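Local coordinates for protein MIP07328p (Drosophila melanogaster, PDB 6FKK) that serves as a membrane-anchored axon guidance cue, probably repelling growing axons by engaging semaphorin receptors through its extracellular sema domain, at residues F28-H33 / G468-V473; H33-V38 / S456-S461; P107-Y112 / V139-L144; D159-S164 / I177-L182. All blocks are in the same frame, centred on the assembly; numbering follows the deposited sequence.

Contact 1: residues F28-H33 / G468-V473; sequences FKILDH and GSLVSV
The ring of Phe28 leans against the backbone where Gly468 passes into Ser469, and two apolar contacts to Leu470 extend the patch. CE2 of Phe28 lies 3.3 Å from the backbone C of Gly468, while the N of Ser469 sits at the ring edge. With CG of Phe28 anti to its own carbonyl carbon (chi1 -75°), the ring is directed at this peptide. The apolar side-chain contacts are looser, CD2 of Leu470 standing 4.4 Å from CD1 of Ile30 and slightly farther from CD2 of Phe28. No hydrogen bond joins the two segments, although the backbone of Phe28 bonds to Asp467. Putting an alanine at Phe28 would probably open a gap beside the Gly468-Ser469 peptide and leave Leu470 with less apolar cover. In the sema beta-propeller this is a seam between blades: strand 29-33 edges one sheet, strand 469-474 belongs to the next, Val40 of strand 37-41 packs on Phe28, Ile30 and Leu470, and Phe20 of strand 18-21 on Phe28 and Leu470.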
loop_
_atom_site.group_PDB
_atom_site.type_symbol
_atom_site.label_atom_id
_atom_site.label_comp_id
_atom_site.label_asym_id
_atom_site.label_seq_id
_atom_site.Cartn_x
_atom_site.Cartn_y
_atom_site.Cartn_z
ATOM N N PHE A 28 0.343 -8.428 -14.349
ATOM C CA PHE A 28 -0.960 -8.036 -13.827
ATOM C C PHE A 28 -0.829 -6.917 -12.797
ATOM O O PHE A 28 0.184 -6.792 -12.103
ATOM C CB PHE A 28 -1.668 -9.237 -13.193
ATOM C CG PHE A 28 -2.229 -10.213 -14.190
ATOM C CD1 PHE A 28 -2.653 -9.787 -15.436
ATOM C CD2 PHE A 28 -2.331 -11.560 -13.879
ATOM C CE1 PHE A 28 -3.170 -10.684 -16.354
ATOM C CE2 PHE A 28 -2.845 -12.461 -14.794
ATOM C CZ PHE A 28 -3.265 -12.021 -16.033
ATOM N N LYS A 29 -1.879 -6.102 -12.704
ATOM C CA LYS A 29 -1.969 -5.035 -11.715
ATOM C C LYS A 29 -3.436 -4.814 -11.379
ATOM O O LYS A 29 -4.264 -4.675 -12.285
ATOM C CB LYS A 29 -1.339 -3.737 -12.232
ATOM C CG LYS A 29 -1.623 -2.509 -11.375
ATOM C CD LYS A 29 -0.734 -2.449 -10.142
ATOM C CE LYS A 29 -1.027 -1.198 -9.318
ATOM N NZ LYS A 29 -0.889 0.053 -10.120
ATOM N N ILE A 30 -3.754 -4.789 -10.089
ATOM C CA ILE A 30 -5.130 -4.588 -9.648
ATOM C C ILE A 30 -5.464 -3.106 -9.731
ATOM O O ILE A 30 -4.738 -2.261 -9.194
ATOM C CB ILE A 30 -5.331 -5.126 -8.222
ATOM C CG1 ILE A 30 -5.054 -6.631 -8.171
ATOM C CG2 ILE A 30 -6.741 -4.831 -7.736
ATOM C CD1 ILE A 30 -5.988 -7.458 -9.032
ATOM N N LEU A 31 -6.565 -2.785 -10.410
ATOM C CA LEU A 31 -6.986 -1.403 -10.603
ATOM C C LEU A 31 -8.185 -1.004 -9.758
ATOM O O LEU A 31 -8.279 0.158 -9.357
ATOM C CB LEU A 31 -7.311 -1.151 -12.081
ATOM C CG LEU A 31 -6.159 -1.406 -13.056
ATOM C CD1 LEU A 31 -6.549 -1.024 -14.475
ATOM C CD2 LEU A 31 -4.911 -0.654 -12.619
ATOM N N ASP A 32 -9.098 -1.932 -9.478
ATOM C CA ASP A 32 -10.252 -1.654 -8.635
ATOM C C ASP A 32 -10.808 -2.980 -8.139
ATOM O O ASP A 32 -10.790 -3.974 -8.868
ATOM C CB ASP A 32 -11.331 -0.870 -9.394
ATOM C CG ASP A 32 -12.460 -0.406 -8.492
ATOM O OD1 ASP A 32 -12.225 0.496 -7.659
ATOM O OD2 ASP A 32 -13.583 -0.943 -8.618
ATOM N N HIS A 33 -11.297 -2.991 -6.900
ATOM C CA HIS A 33 -11.782 -4.229 -6.313
ATOM C C HIS A 33 -12.850 -3.932 -5.271
ATOM O O HIS A 33 -12.807 -2.907 -4.584
ATOM C CB HIS A 33 -10.642 -5.034 -5.676
ATOM C CG HIS A 33 -10.142 -4.459 -4.387
ATOM N ND1 HIS A 33 -10.724 -4.744 -3.170
ATOM C CD2 HIS A 33 -9.117 -3.613 -4.124
ATOM C CE1 HIS A 33 -10.078 -4.101 -2.214
ATOM N NE2 HIS A 33 -9.099 -3.408 -2.767
ATOM N N GLY A 468 1.568 -12.804 -13.339
ATOM C CA GLY A 468 0.744 -13.419 -14.359
ATOM C C GLY A 468 -0.308 -14.382 -13.850
ATOM O O GLY A 468 -0.678 -15.319 -14.565
ATOM N N SER A 469 -0.812 -14.167 -12.636
ATOM C CA SER A 469 -1.829 -15.063 -12.101
ATOM C C SER A 469 -2.539 -14.415 -10.922
ATOM O O SER A 469 -1.964 -13.595 -10.202
ATOM C CB SER A 469 -1.223 -16.402 -11.667
ATOM O OG SER A 469 -0.350 -16.231 -10.564
ATOM N N LEU A 470 -3.803 -14.795 -10.747
ATOM C CA LEU A 470 -4.557 -14.558 -9.524
ATOM C C LEU A 470 -4.883 -15.911 -8.913
ATOM O O LEU A 470 -5.365 -16.808 -9.612
ATOM C CB LEU A 470 -5.852 -13.784 -9.789
ATOM C CG LEU A 470 -5.826 -12.503 -10.620
ATOM C CD1 LEU A 470 -7.197 -11.852 -10.596
ATOM C CD2 LEU A 470 -4.766 -11.545 -10.115
ATOM N N VAL A 471 -4.616 -16.062 -7.620
ATOM C CA VAL A 471 -4.854 -17.317 -6.916
ATOM C C VAL A 471 -5.732 -17.033 -5.707
ATOM O O VAL A 471 -5.454 -16.109 -4.936
ATOM C CB VAL A 471 -3.537 -17.992 -6.489
ATOM C CG1 VAL A 471 -3.819 -19.194 -5.602
ATOM C CG2 VAL A 471 -2.742 -18.411 -7.715
ATOM N N SER A 472 -6.785 -17.827 -5.543
ATOM C CA SER A 472 -7.730 -17.671 -4.446
ATOM C C SER A 472 -7.472 -18.750 -3.400
ATOM O O SER A 472 -7.539 -19.943 -3.705
ATOM C CB SER A 472 -9.166 -17.753 -4.958
ATOM O OG SER A 472 -10.097 -17.606 -3.902
ATOM N N VAL A 473 -7.172 -18.329 -2.175
ATOM C CA VAL A 473 -7.008 -19.247 -1.050
ATOM C C VAL A 473 -7.949 -18.796 0.061
ATOM O O VAL A 473 -8.331 -17.617 0.103
ATOM C CB VAL A 473 -5.546 -19.297 -0.574
ATOM C CG1 VAL A 473 -4.636 -19.753 -1.709
ATOM C CG2 VAL A 473 -5.109 -17.942 -0.040
#

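Contact 2: residues H33-V38 / S456-S461; sequences HNDEFV and STSKNS. With NAG (2-acetamido-2-deoxy-beta-D-glucopyranose), chain C.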
loop_
_atom_site.group_PDB
_atom_site.type_symbol
_atom_site.label_atom_id
_atom_site.label_comp_id
_atom_site.label_asym_id
_atom_site.label_seq_id
_atom_site.Cartn_x
_atom_site.Cartn_y
_atom_site.Cartn_z
ATOM N N HIS A 33 -11.297 -2.991 -6.900
ATOM C CA HIS A 33 -11.782 -4.229 -6.313
ATOM C C HIS A 33 -12.850 -3.932 -5.271
ATOM O O HIS A 33 -12.807 -2.907 -4.584
ATOM C CB HIS A 33 -10.642 -5.034 -5.676
ATOM C CG HIS A 33 -10.142 -4.459 -4.387
ATOM N ND1 HIS A 33 -10.724 -4.744 -3.170
ATOM C CD2 HIS A 33 -9.117 -3.613 -4.124
ATOM C CE1 HIS A 33 -10.078 -4.101 -2.214
ATOM N NE2 HIS A 33 -9.099 -3.408 -2.767
ATOM N N ASN A 34 -13.812 -4.844 -5.174
ATOM C CA ASN A 34 -14.759 -4.898 -4.070
ATOM C C ASN A 34 -14.950 -6.369 -3.707
ATOM O O ASN A 34 -14.237 -7.245 -4.204
ATOM C CB ASN A 34 -16.076 -4.190 -4.424
ATOM C CG ASN A 34 -16.629 -4.615 -5.770
ATOM O OD1 ASN A 34 -17.173 -5.710 -5.915
ATOM N ND2 ASN A 34 -16.506 -3.740 -6.760
ATOM N N ASP A 35 -15.925 -6.646 -2.841
ATOM C CA ASP A 35 -16.108 -7.998 -2.323
ATOM C C ASP A 35 -16.548 -9.003 -3.382
ATOM O O ASP A 35 -16.506 -10.209 -3.112
ATOM C CB ASP A 35 -17.125 -7.990 -1.180
ATOM C CG ASP A 35 -16.469 -7.919 0.186
ATOM O OD1 ASP A 35 -15.222 -7.940 0.252
ATOM O OD2 ASP A 35 -17.202 -7.846 1.194
ATOM N N GLU A 36 -16.958 -8.555 -4.566
ATOM C CA GLU A 36 -17.509 -9.458 -5.568
ATOM C C GLU A 36 -16.789 -9.427 -6.907
ATOM O O GLU A 36 -16.700 -10.469 -7.559
ATOM C CB GLU A 36 -18.997 -9.148 -5.794
ATOM C CG GLU A 36 -19.855 -9.345 -4.554
ATOM C CD GLU A 36 -21.291 -8.910 -4.761
ATOM O OE1 GLU A 36 -21.592 -8.335 -5.827
ATOM O OE2 GLU A 36 -22.119 -9.142 -3.855
ATOM N N PHE A 37 -16.274 -8.278 -7.336
ATOM C CA PHE A 37 -15.612 -8.161 -8.626
ATOM C C PHE A 37 -14.320 -7.370 -8.481
ATOM O O PHE A 37 -14.203 -6.492 -7.621
ATOM C CB PHE A 37 -16.528 -7.498 -9.665
ATOM C CG PHE A 37 -17.747 -8.311 -9.988
ATOM C CD1 PHE A 37 -17.714 -9.260 -10.995
ATOM C CD2 PHE A 37 -18.921 -8.140 -9.272
ATOM C CE1 PHE A 37 -18.831 -10.017 -11.290
ATOM C CE2 PHE A 37 -20.041 -8.894 -9.561
ATOM C CZ PHE A 37 -19.995 -9.837 -10.568
ATOM N N VAL A 38 -13.350 -7.694 -9.332
ATOM C CA VAL A 38 -12.029 -7.079 -9.295
ATOM C C VAL A 38 -11.574 -6.808 -10.724
ATOM O O VAL A 38 -11.831 -7.604 -11.632
ATOM C CB VAL A 38 -11.015 -7.969 -8.543
ATOM C CG1 VAL A 38 -10.865 -9.318 -9.234
ATOM C CG2 VAL A 38 -9.670 -7.270 -8.414
ATOM N N SER A 456 -11.642 -10.436 0.256
ATOM C CA SER A 456 -13.100 -10.458 0.148
ATOM C C SER A 456 -13.626 -11.186 1.381
ATOM O O SER A 456 -13.572 -12.418 1.453
ATOM C CB SER A 456 -13.555 -11.139 -1.138
ATOM O OG SER A 456 -14.970 -11.225 -1.184
ATOM N N THR A 457 -14.134 -10.424 2.351
ATOM C CA THR A 457 -14.557 -11.026 3.610
ATOM C C THR A 457 -15.842 -11.826 3.445
ATOM O O THR A 457 -16.004 -12.883 4.067
ATOM C CB THR A 457 -14.737 -9.945 4.674
ATOM O OG1 THR A 457 -15.573 -8.900 4.161
ATOM C CG2 THR A 457 -13.391 -9.367 5.069
ATOM N N SER A 458 -16.767 -11.339 2.614
ATOM C CA SER A 458 -18.050 -12.014 2.464
ATOM C C SER A 458 -17.896 -13.390 1.829
ATOM O O SER A 458 -18.643 -14.314 2.169
ATOM C CB SER A 458 -19.003 -11.152 1.636
ATOM O OG SER A 458 -18.553 -11.045 0.298
ATOM N N LYS A 459 -16.939 -13.551 0.917
ATOM C CA LYS A 459 -16.687 -14.834 0.279
ATOM C C LYS A 459 -15.577 -15.625 0.960
ATOM O O LYS A 459 -15.218 -16.702 0.473
ATOM C CB LYS A 459 -16.349 -14.632 -1.201
ATOM C CG LYS A 459 -17.472 -13.989 -2.002
ATOM C CD LYS A 459 -17.195 -14.042 -3.497
ATOM C CE LYS A 459 -18.309 -13.373 -4.292
ATOM N NZ LYS A 459 -19.641 -13.995 -4.045
ATOM N N ASN A 460 -15.037 -15.118 2.070
ATOM C CA ASN A 460 -13.965 -15.777 2.816
ATOM C C ASN A 460 -12.808 -16.149 1.889
ATOM O O ASN A 460 -12.334 -17.287 1.863
ATOM C CB ASN A 460 -14.494 -17.004 3.563
ATOM C CG ASN A 460 -13.533 -17.500 4.627
ATOM O OD1 ASN A 460 -13.386 -16.883 5.682
ATOM N ND2 ASN A 460 -12.881 -18.625 4.358
ATOM N N SER A 461 -12.352 -15.166 1.116
ATOM C CA SER A 461 -11.386 -15.399 0.053
ATOM C C SER A 461 -10.251 -14.391 0.140
ATOM O O SER A 461 -10.491 -13.180 0.191
ATOM C CB SER A 461 -12.059 -15.315 -1.322
ATOM O OG SER A 461 -11.122 -15.527 -2.362
HETATM C C1 NAG C . -17.796 -6.046 -13.782
HETATM C C2 NAG C . -18.457 -4.700 -14.041
HETATM C C3 NAG C . -19.444 -4.380 -12.924
HETATM C C4 NAG C . -20.504 -5.475 -12.864
HETATM C C5 NAG C . -19.911 -6.888 -12.811
HETATM C C6 NAG C . -20.948 -7.941 -13.144
HETATM C C7 NAG C . -16.738 -2.865 -13.596
HETATM C C8 NAG C . -16.623 -3.270 -12.151
HETATM N N2 NAG C . -17.580 -3.572 -14.380
HETATM O O3 NAG C . -20.057 -3.125 -13.213
HETATM O O4 NAG C . -21.312 -5.284 -11.708
HETATM O O5 NAG C . -18.826 -7.083 -13.745
HETATM O O6 NAG C . -21.873 -7.473 -14.118
HETATM O O7 NAG C . -16.095 -1.910 -14.045
#
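Asp35 meets Ser456 and Thr457 where a beta hairpin, turning through a type I turn from Thr457 to Asn460 with a G1 bulge, comes up against the 33-38 connection of the sema propeller. The hydroxyl of Ser456 donates from OG to the backbone O of Asp35 over 2.7 Å, the donor tilted 18° from the carbonyl plane. OG reaches that oxygen because it stands anti to its own N (chi1 176°). The carboxylate of Asp35 crosses the side chain of Thr457 and accepts a weak bond from that residue's N at OD1, the two atoms 3.4 Å apart; OD2 of Asp35 lies near the hydroxyls of Thr457 and Ser458. Beside this, the aliphatic part of Lys459 runs past the O of Asp35 to the CA of Glu36, with no salt bridge to the Glu36 carboxylate. One shell out, the connection bends around Asn34 OD1, which accepts from two backbone N atoms on the same face: the bond to Glu36 is an Asx turn, that to Phe37 completes an Asx motif. Phe37 turns instead to a glycan carried by the protein, CZ of Phe37 lying 3.3 Å from C6 of the N-acetylglucosamine.

Contact 3: residues P107-Y112 / V139-L144; sequences PRCRHY and VEAQGL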
loop_
_atom_site.group_PDB
_atom_site.type_symbol
_atom_site.label_atom_id
_atom_site.label_comp_id
_atom_site.label_asym_id
_atom_site.label_seq_id
_atom_site.Cartn_x
_atom_site.Cartn_y
_atom_site.Cartn_z
ATOM N N PRO A 107 2.201 6.963 -23.393
ATOM C CA PRO A 107 1.005 6.810 -22.553
ATOM C C PRO A 107 -0.145 7.698 -23.008
ATOM O O PRO A 107 0.044 8.862 -23.368
ATOM C CB PRO A 107 1.501 7.201 -21.156
ATOM C CG PRO A 107 2.692 8.061 -21.400
ATOM C CD PRO A 107 3.338 7.520 -22.641
ATOM N N ARG A 108 -1.347 7.124 -22.993
ATOM C CA ARG A 108 -2.566 7.814 -23.389
ATOM C C ARG A 108 -3.658 7.506 -22.373
ATOM O O ARG A 108 -3.584 6.523 -21.633
ATOM C CB ARG A 108 -3.024 7.396 -24.795
ATOM C CG ARG A 108 -1.937 7.447 -25.859
ATOM C CD ARG A 108 -1.703 8.861 -26.361
ATOM N NE ARG A 108 -2.837 9.352 -27.139
ATOM C CZ ARG A 108 -2.834 10.491 -27.823
ATOM N NH1 ARG A 108 -1.752 11.258 -27.830
ATOM N NH2 ARG A 108 -3.910 10.862 -28.504
ATOM N N CYS A 109 -4.679 8.362 -22.345
ATOM C CA CYS A 109 -5.863 8.148 -21.524
ATOM C C CYS A 109 -7.110 8.192 -22.398
ATOM O O CYS A 109 -7.140 8.865 -23.433
ATOM C CB CYS A 109 -5.984 9.193 -20.408
ATOM S SG CYS A 109 -4.804 9.019 -19.045
ATOM N N ARG A 110 -8.144 7.472 -21.967
ATOM C CA ARG A 110 -9.397 7.406 -22.702
ATOM C C ARG A 110 -10.570 7.470 -21.737
ATOM O O ARG A 110 -10.461 7.082 -20.571
ATOM C CB ARG A 110 -9.512 6.124 -23.538
ATOM C CG ARG A 110 -8.806 6.161 -24.882
ATOM C CD ARG A 110 -9.135 4.906 -25.677
ATOM N NE ARG A 110 -8.310 4.761 -26.872
ATOM C CZ ARG A 110 -8.285 3.668 -27.628
ATOM N NH1 ARG A 110 -9.037 2.624 -27.307
ATOM N NH2 ARG A 110 -7.506 3.615 -28.700
ATOM N N HIS A 111 -11.697 7.960 -22.243
ATOM C CA HIS A 111 -12.964 7.945 -21.528
ATOM C C HIS A 111 -13.938 7.034 -22.262
ATOM O O HIS A 111 -14.011 7.056 -23.495
ATOM C CB HIS A 111 -13.546 9.355 -21.403
ATOM C CG HIS A 111 -12.692 10.292 -20.605
ATOM N ND1 HIS A 111 -11.516 10.823 -21.088
ATOM C CD2 HIS A 111 -12.843 10.790 -19.355
ATOM C CE1 HIS A 111 -10.980 11.609 -20.173
ATOM N NE2 HIS A 111 -11.766 11.606 -19.111
ATOM N N TYR A 112 -14.681 6.231 -21.503
ATOM C CA TYR A 112 -15.550 5.212 -22.073
ATOM C C TYR A 112 -16.980 5.389 -21.578
ATOM O O TYR A 112 -17.240 6.071 -20.582
ATOM C CB TYR A 112 -15.056 3.799 -21.734
ATOM C CG TYR A 112 -13.847 3.361 -22.529
ATOM C CD1 TYR A 112 -12.560 3.658 -22.099
ATOM C CD2 TYR A 112 -13.993 2.644 -23.711
ATOM C CE1 TYR A 112 -11.453 3.255 -22.824
ATOM C CE2 TYR A 112 -12.891 2.238 -24.444
ATOM C CZ TYR A 112 -11.624 2.547 -23.996
ATOM O OH TYR A 112 -10.526 2.143 -24.722
ATOM N N VAL A 139 -6.453 11.281 -25.348
ATOM C CA VAL A 139 -5.540 12.406 -25.177
ATOM C C VAL A 139 -4.248 11.897 -24.546
ATOM O O VAL A 139 -4.180 10.781 -24.028
ATOM C CB VAL A 139 -6.175 13.526 -24.320
ATOM C CG1 VAL A 139 -6.127 13.168 -22.835
ATOM C CG2 VAL A 139 -5.519 14.876 -24.593
ATOM N N GLU A 140 -3.210 12.735 -24.595
ATOM C CA GLU A 140 -1.926 12.422 -23.980
ATOM C C GLU A 140 -2.088 12.107 -22.497
ATOM O O GLU A 140 -3.003 12.597 -21.829
ATOM C CB GLU A 140 -0.963 13.596 -24.148
ATOM C CG GLU A 140 -1.537 14.924 -23.664
ATOM C CD GLU A 140 -0.475 15.881 -23.160
ATOM O OE1 GLU A 140 0.583 15.404 -22.698
ATOM O OE2 GLU A 140 -0.697 17.111 -23.226
ATOM N N ALA A 141 -1.171 11.284 -21.977
ATOM C CA ALA A 141 -1.144 10.939 -20.559
ATOM C C ALA A 141 0.218 11.217 -19.933
ATOM O O ALA A 141 0.562 10.609 -18.914
ATOM C CB ALA A 141 -1.529 9.476 -20.346
ATOM N N GLN A 142 1.001 12.112 -20.532
ATOM C CA GLN A 142 2.301 12.475 -19.983
ATOM C C GLN A 142 2.133 13.058 -18.587
ATOM O O GLN A 142 1.442 14.063 -18.403
ATOM C CB GLN A 142 2.990 13.478 -20.907
ATOM C CG GLN A 142 4.353 13.946 -20.424
ATOM C CD GLN A 142 4.939 15.029 -21.308
ATOM O OE1 GLN A 142 4.254 15.580 -22.169
ATOM N NE2 GLN A 142 6.213 15.339 -21.100
ATOM N N GLY A 143 2.759 12.416 -17.601
ATOM C CA GLY A 143 2.622 12.819 -16.220
ATOM C C GLY A 143 1.418 12.250 -15.503
ATOM O O GLY A 143 1.362 12.320 -14.271
ATOM N N LEU A 144 0.451 11.691 -16.232
ATOM C CA LEU A 144 -0.716 11.069 -15.622
ATOM C C LEU A 144 -0.645 9.549 -15.602
ATOM O O LEU A 144 -1.369 8.923 -14.823
ATOM C CB LEU A 144 -1.991 11.503 -16.356
ATOM C CG LEU A 144 -2.411 12.964 -16.196
ATOM C CD1 LEU A 144 -3.578 13.292 -17.109
ATOM C CD2 LEU A 144 -2.780 13.238 -14.751
#
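Arg108 folds back across the backbone of Val139 and Glu140. Its CB starts 3.7 Å from the O of Val139, and after bends at chi2 and chi3 (-80° and -69°) CD is again close to that oxygen. NE stays 3.7 Å from the O of Val139, but its salt bridge is with Asp138, whose carboxylate also pairs with Arg110. At the tip the guanidinium lies over the peptide: CZ is 3.8 Å from the C of Val139, NH1 meets the N of Glu140 over the same face, and NH2 lies near the CA of Val139. Cys109 and Val139 form an antiparallel hydrogen-bonded pair, the N of Cys109 giving to the O of Val139 over 3.0 Å. The N of Ala141 bonds to the O of Pro107 from well above the carbonyl plane, and the CB of Ala141 touches Pro107 and the sulfur of Cys109. That sulfur's disulfide with Cys100 ties strand 108-112 to strand 97-101 on one flank, while strand 135-140 closes the other as the sheet's outermost strand.

Contact 4: residues D159-S164 / I177-L182; sequences DGHLYS and IYRENL
Tyr163 and Arg179 form the close-packed part of this hairpin. Their side chains run side by side, and CG of Arg179 rests over the ring centre of Tyr163, 3.4 Å from the centroid and 6° off the normal: a CH-pi contact. Bends at chi2 and chi3 (-84° and -45°) carry the arginine along the phenol, so that the Tyr163 OH lies over the rim of one guanidinium face without a hydrogen bond to NE. The far end is fixed by NH2, which donates to the O of Asp236. Next to this, Ser164 and Tyr178 are an antiparallel hydrogen-bonded pair, the Tyr178 N bonding to the Ser164 O over 2.8 Å and the Ser164 N to the Tyr178 O over 3.0 Å. A leucine in place of Tyr163 would probably leave the Arg179 methylenes without their flat platform and let the arginine side chain shift. The solvent side is looser: the His161 ring and the exposed Glu180 carboxylate cross with ND1 and OE1 4.0 Å apart, too far for a bond. Strand 161-165 is the middle strand of a three-stranded antiparallel sheet, between 154-158 and 175-178, and Val207 and Phe209 of strand 206-214 pack on Tyr163 from the next sheet.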
loop_
_atom_site.group_PDB
_atom_site.type_symbol
_atom_site.label_atom_id
_atom_site.label_comp_id
_atom_site.label_asym_id
_atom_site.label_seq_id
_atom_site.Cartn_x
_atom_site.Cartn_y
_atom_site.Cartn_z
ATOM N N ASP A 159 -12.162 13.602 -5.619
ATOM C CA ASP A 159 -13.030 14.748 -5.906
ATOM C C ASP A 159 -13.016 15.110 -7.391
ATOM O O ASP A 159 -12.972 16.284 -7.767
ATOM C CB ASP A 159 -12.651 15.954 -5.049
ATOM C CG ASP A 159 -13.156 15.835 -3.624
ATOM O OD1 ASP A 159 -13.677 14.758 -3.263
ATOM O OD2 ASP A 159 -13.039 16.823 -2.869
ATOM N N GLY A 160 -13.050 14.085 -8.243
ATOM C CA GLY A 160 -13.168 14.265 -9.673
ATOM C C GLY A 160 -11.884 14.565 -10.417
ATOM O O GLY A 160 -11.943 14.849 -11.621
ATOM N N HIS A 161 -10.731 14.515 -9.756
ATOM C CA HIS A 161 -9.456 14.781 -10.405
ATOM C C HIS A 161 -8.500 13.624 -10.152
ATOM O O HIS A 161 -8.619 12.894 -9.166
ATOM C CB HIS A 161 -8.833 16.098 -9.919
ATOM C CG HIS A 161 -9.603 17.313 -10.329
ATOM N ND1 HIS A 161 -9.363 17.983 -11.509
ATOM C CD2 HIS A 161 -10.611 17.978 -9.718
ATOM C CE1 HIS A 161 -10.189 19.009 -11.607
ATOM N NE2 HIS A 161 -10.957 19.029 -10.533
ATOM N N LEU A 162 -7.541 13.469 -11.063
ATOM C CA LEU A 162 -6.557 12.396 -10.996
ATOM C C LEU A 162 -5.256 12.943 -10.422
ATOM O O LEU A 162 -4.635 13.830 -11.016
ATOM C CB LEU A 162 -6.322 11.790 -12.380
ATOM C CG LEU A 162 -5.280 10.672 -12.463
ATOM C CD1 LEU A 162 -5.673 9.515 -11.567
ATOM C CD2 LEU A 162 -5.112 10.207 -13.900
ATOM N N TYR A 163 -4.850 12.415 -9.270
ATOM C CA TYR A 163 -3.601 12.800 -8.615
ATOM C C TYR A 163 -2.570 11.719 -8.915
ATOM O O TYR A 163 -2.563 10.658 -8.284
ATOM C CB TYR A 163 -3.810 12.995 -7.117
ATOM C CG TYR A 163 -4.616 14.229 -6.783
ATOM C CD1 TYR A 163 -5.997 14.236 -6.914
ATOM C CD2 TYR A 163 -3.994 15.392 -6.347
ATOM C CE1 TYR A 163 -6.740 15.362 -6.621
ATOM C CE2 TYR A 163 -4.729 16.525 -6.048
ATOM C CZ TYR A 163 -6.101 16.505 -6.188
ATOM O OH TYR A 163 -6.841 17.626 -5.896
ATOM N N SER A 164 -1.701 11.989 -9.884
ATOM C CA SER A 164 -0.755 11.002 -10.384
ATOM C C SER A 164 0.646 11.277 -9.852
ATOM O O SER A 164 1.050 12.434 -9.698
ATOM C CB SER A 164 -0.736 11.001 -11.914
ATOM O OG SER A 164 0.166 10.028 -12.415
ATOM N N ILE A 177 4.703 14.712 -9.101
ATOM C CA ILE A 177 3.329 14.508 -8.663
ATOM C C ILE A 177 2.490 15.584 -9.337
ATOM O O ILE A 177 2.785 16.777 -9.204
ATOM C CB ILE A 177 3.196 14.576 -7.130
ATOM C CG1 ILE A 177 4.114 13.546 -6.465
ATOM C CG2 ILE A 177 1.758 14.342 -6.717
ATOM C CD1 ILE A 177 4.003 13.511 -4.953
ATOM N N TYR A 178 1.460 15.166 -10.067
ATOM C CA TYR A 178 0.779 16.047 -11.003
ATOM C C TYR A 178 -0.733 15.940 -10.853
ATOM O O TYR A 178 -1.270 14.872 -10.543
ATOM C CB TYR A 178 1.202 15.713 -12.443
ATOM C CG TYR A 178 0.471 16.479 -13.518
ATOM C CD1 TYR A 178 0.822 17.783 -13.829
ATOM C CD2 TYR A 178 -0.558 15.887 -14.237
ATOM C CE1 TYR A 178 0.160 18.481 -14.818
ATOM C CE2 TYR A 178 -1.227 16.578 -15.227
ATOM C CZ TYR A 178 -0.864 17.874 -15.514
ATOM O OH TYR A 178 -1.524 18.569 -16.499
ATOM N N ARG A 179 -1.412 17.068 -11.085
ATOM C CA ARG A 179 -2.870 17.149 -11.064
ATOM C C ARG A 179 -3.334 18.502 -11.593
ATOM O O ARG A 179 -3.022 19.538 -10.998
ATOM C CB ARG A 179 -3.408 16.923 -9.644
ATOM C CG ARG A 179 -4.925 16.720 -9.538
ATOM C CD ARG A 179 -5.711 18.032 -9.483
ATOM N NE ARG A 179 -5.118 19.003 -8.567
ATOM C CZ ARG A 179 -5.551 20.251 -8.415
ATOM N NH1 ARG A 179 -6.587 20.687 -9.119
ATOM N NH2 ARG A 179 -4.950 21.066 -7.558
ATOM N N GLU A 180 -4.088 18.499 -12.695
ATOM C CA GLU A 180 -4.703 19.710 -13.248
ATOM C C GLU A 180 -3.665 20.820 -13.431
ATOM O O GLU A 180 -3.793 21.929 -12.905
ATOM C CB GLU A 180 -5.874 20.172 -12.372
ATOM C CG GLU A 180 -6.733 21.315 -12.934
ATOM C CD GLU A 180 -7.638 20.899 -14.082
ATOM O OE1 GLU A 180 -7.532 19.749 -14.560
ATOM O OE2 GLU A 180 -8.467 21.732 -14.508
ATOM N N ASN A 181 -2.610 20.496 -14.177
ATOM C CA ASN A 181 -1.542 21.441 -14.507
ATOM C C ASN A 181 -0.891 22.026 -13.253
ATOM O O ASN A 181 -0.549 23.209 -13.202
ATOM C CB ASN A 181 -2.050 22.552 -15.426
ATOM C CG ASN A 181 -0.960 23.102 -16.318
ATOM O OD1 ASN A 181 0.067 22.456 -16.525
ATOM N ND2 ASN A 181 -1.176 24.300 -16.851
ATOM N N LEU A 182 -0.722 21.189 -12.230
ATOM C CA LEU A 182 0.041 21.532 -11.035
ATOM C C LEU A 182 1.014 20.398 -10.759
ATOM O O LEU A 182 0.592 19.258 -10.542
ATOM C CB LEU A 182 -0.875 21.760 -9.828
ATOM C CG LEU A 182 -1.567 23.119 -9.722
ATOM C CD1 LEU A 182 -2.438 23.179 -8.477
ATOM C CD2 LEU A 182 -0.540 24.237 -9.714
#

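All four contacts lie in the sema domain and fall into two pairs, each pair with centres 12 Å apart. Contacts 1 and 2 share His33 and the sheet holding strands 29-33 and 37-41; together they join this early blade to the one built from strands 452-456, 461-465 and 469-474 plus strand 18-21, consistent with closure of the propeller ring where first and last blades meet. Contact 2 is nested within the chain loop of contact 1. Contacts 3 and 4 follow in series inside both loops, and touch where Ser164 OG meets Leu144 O and Leu144 packs on Tyr178. Between the pairs, centres are 23 to 29 Å apart. The seam is thus made by sequence-distant segments, the blades by local ones.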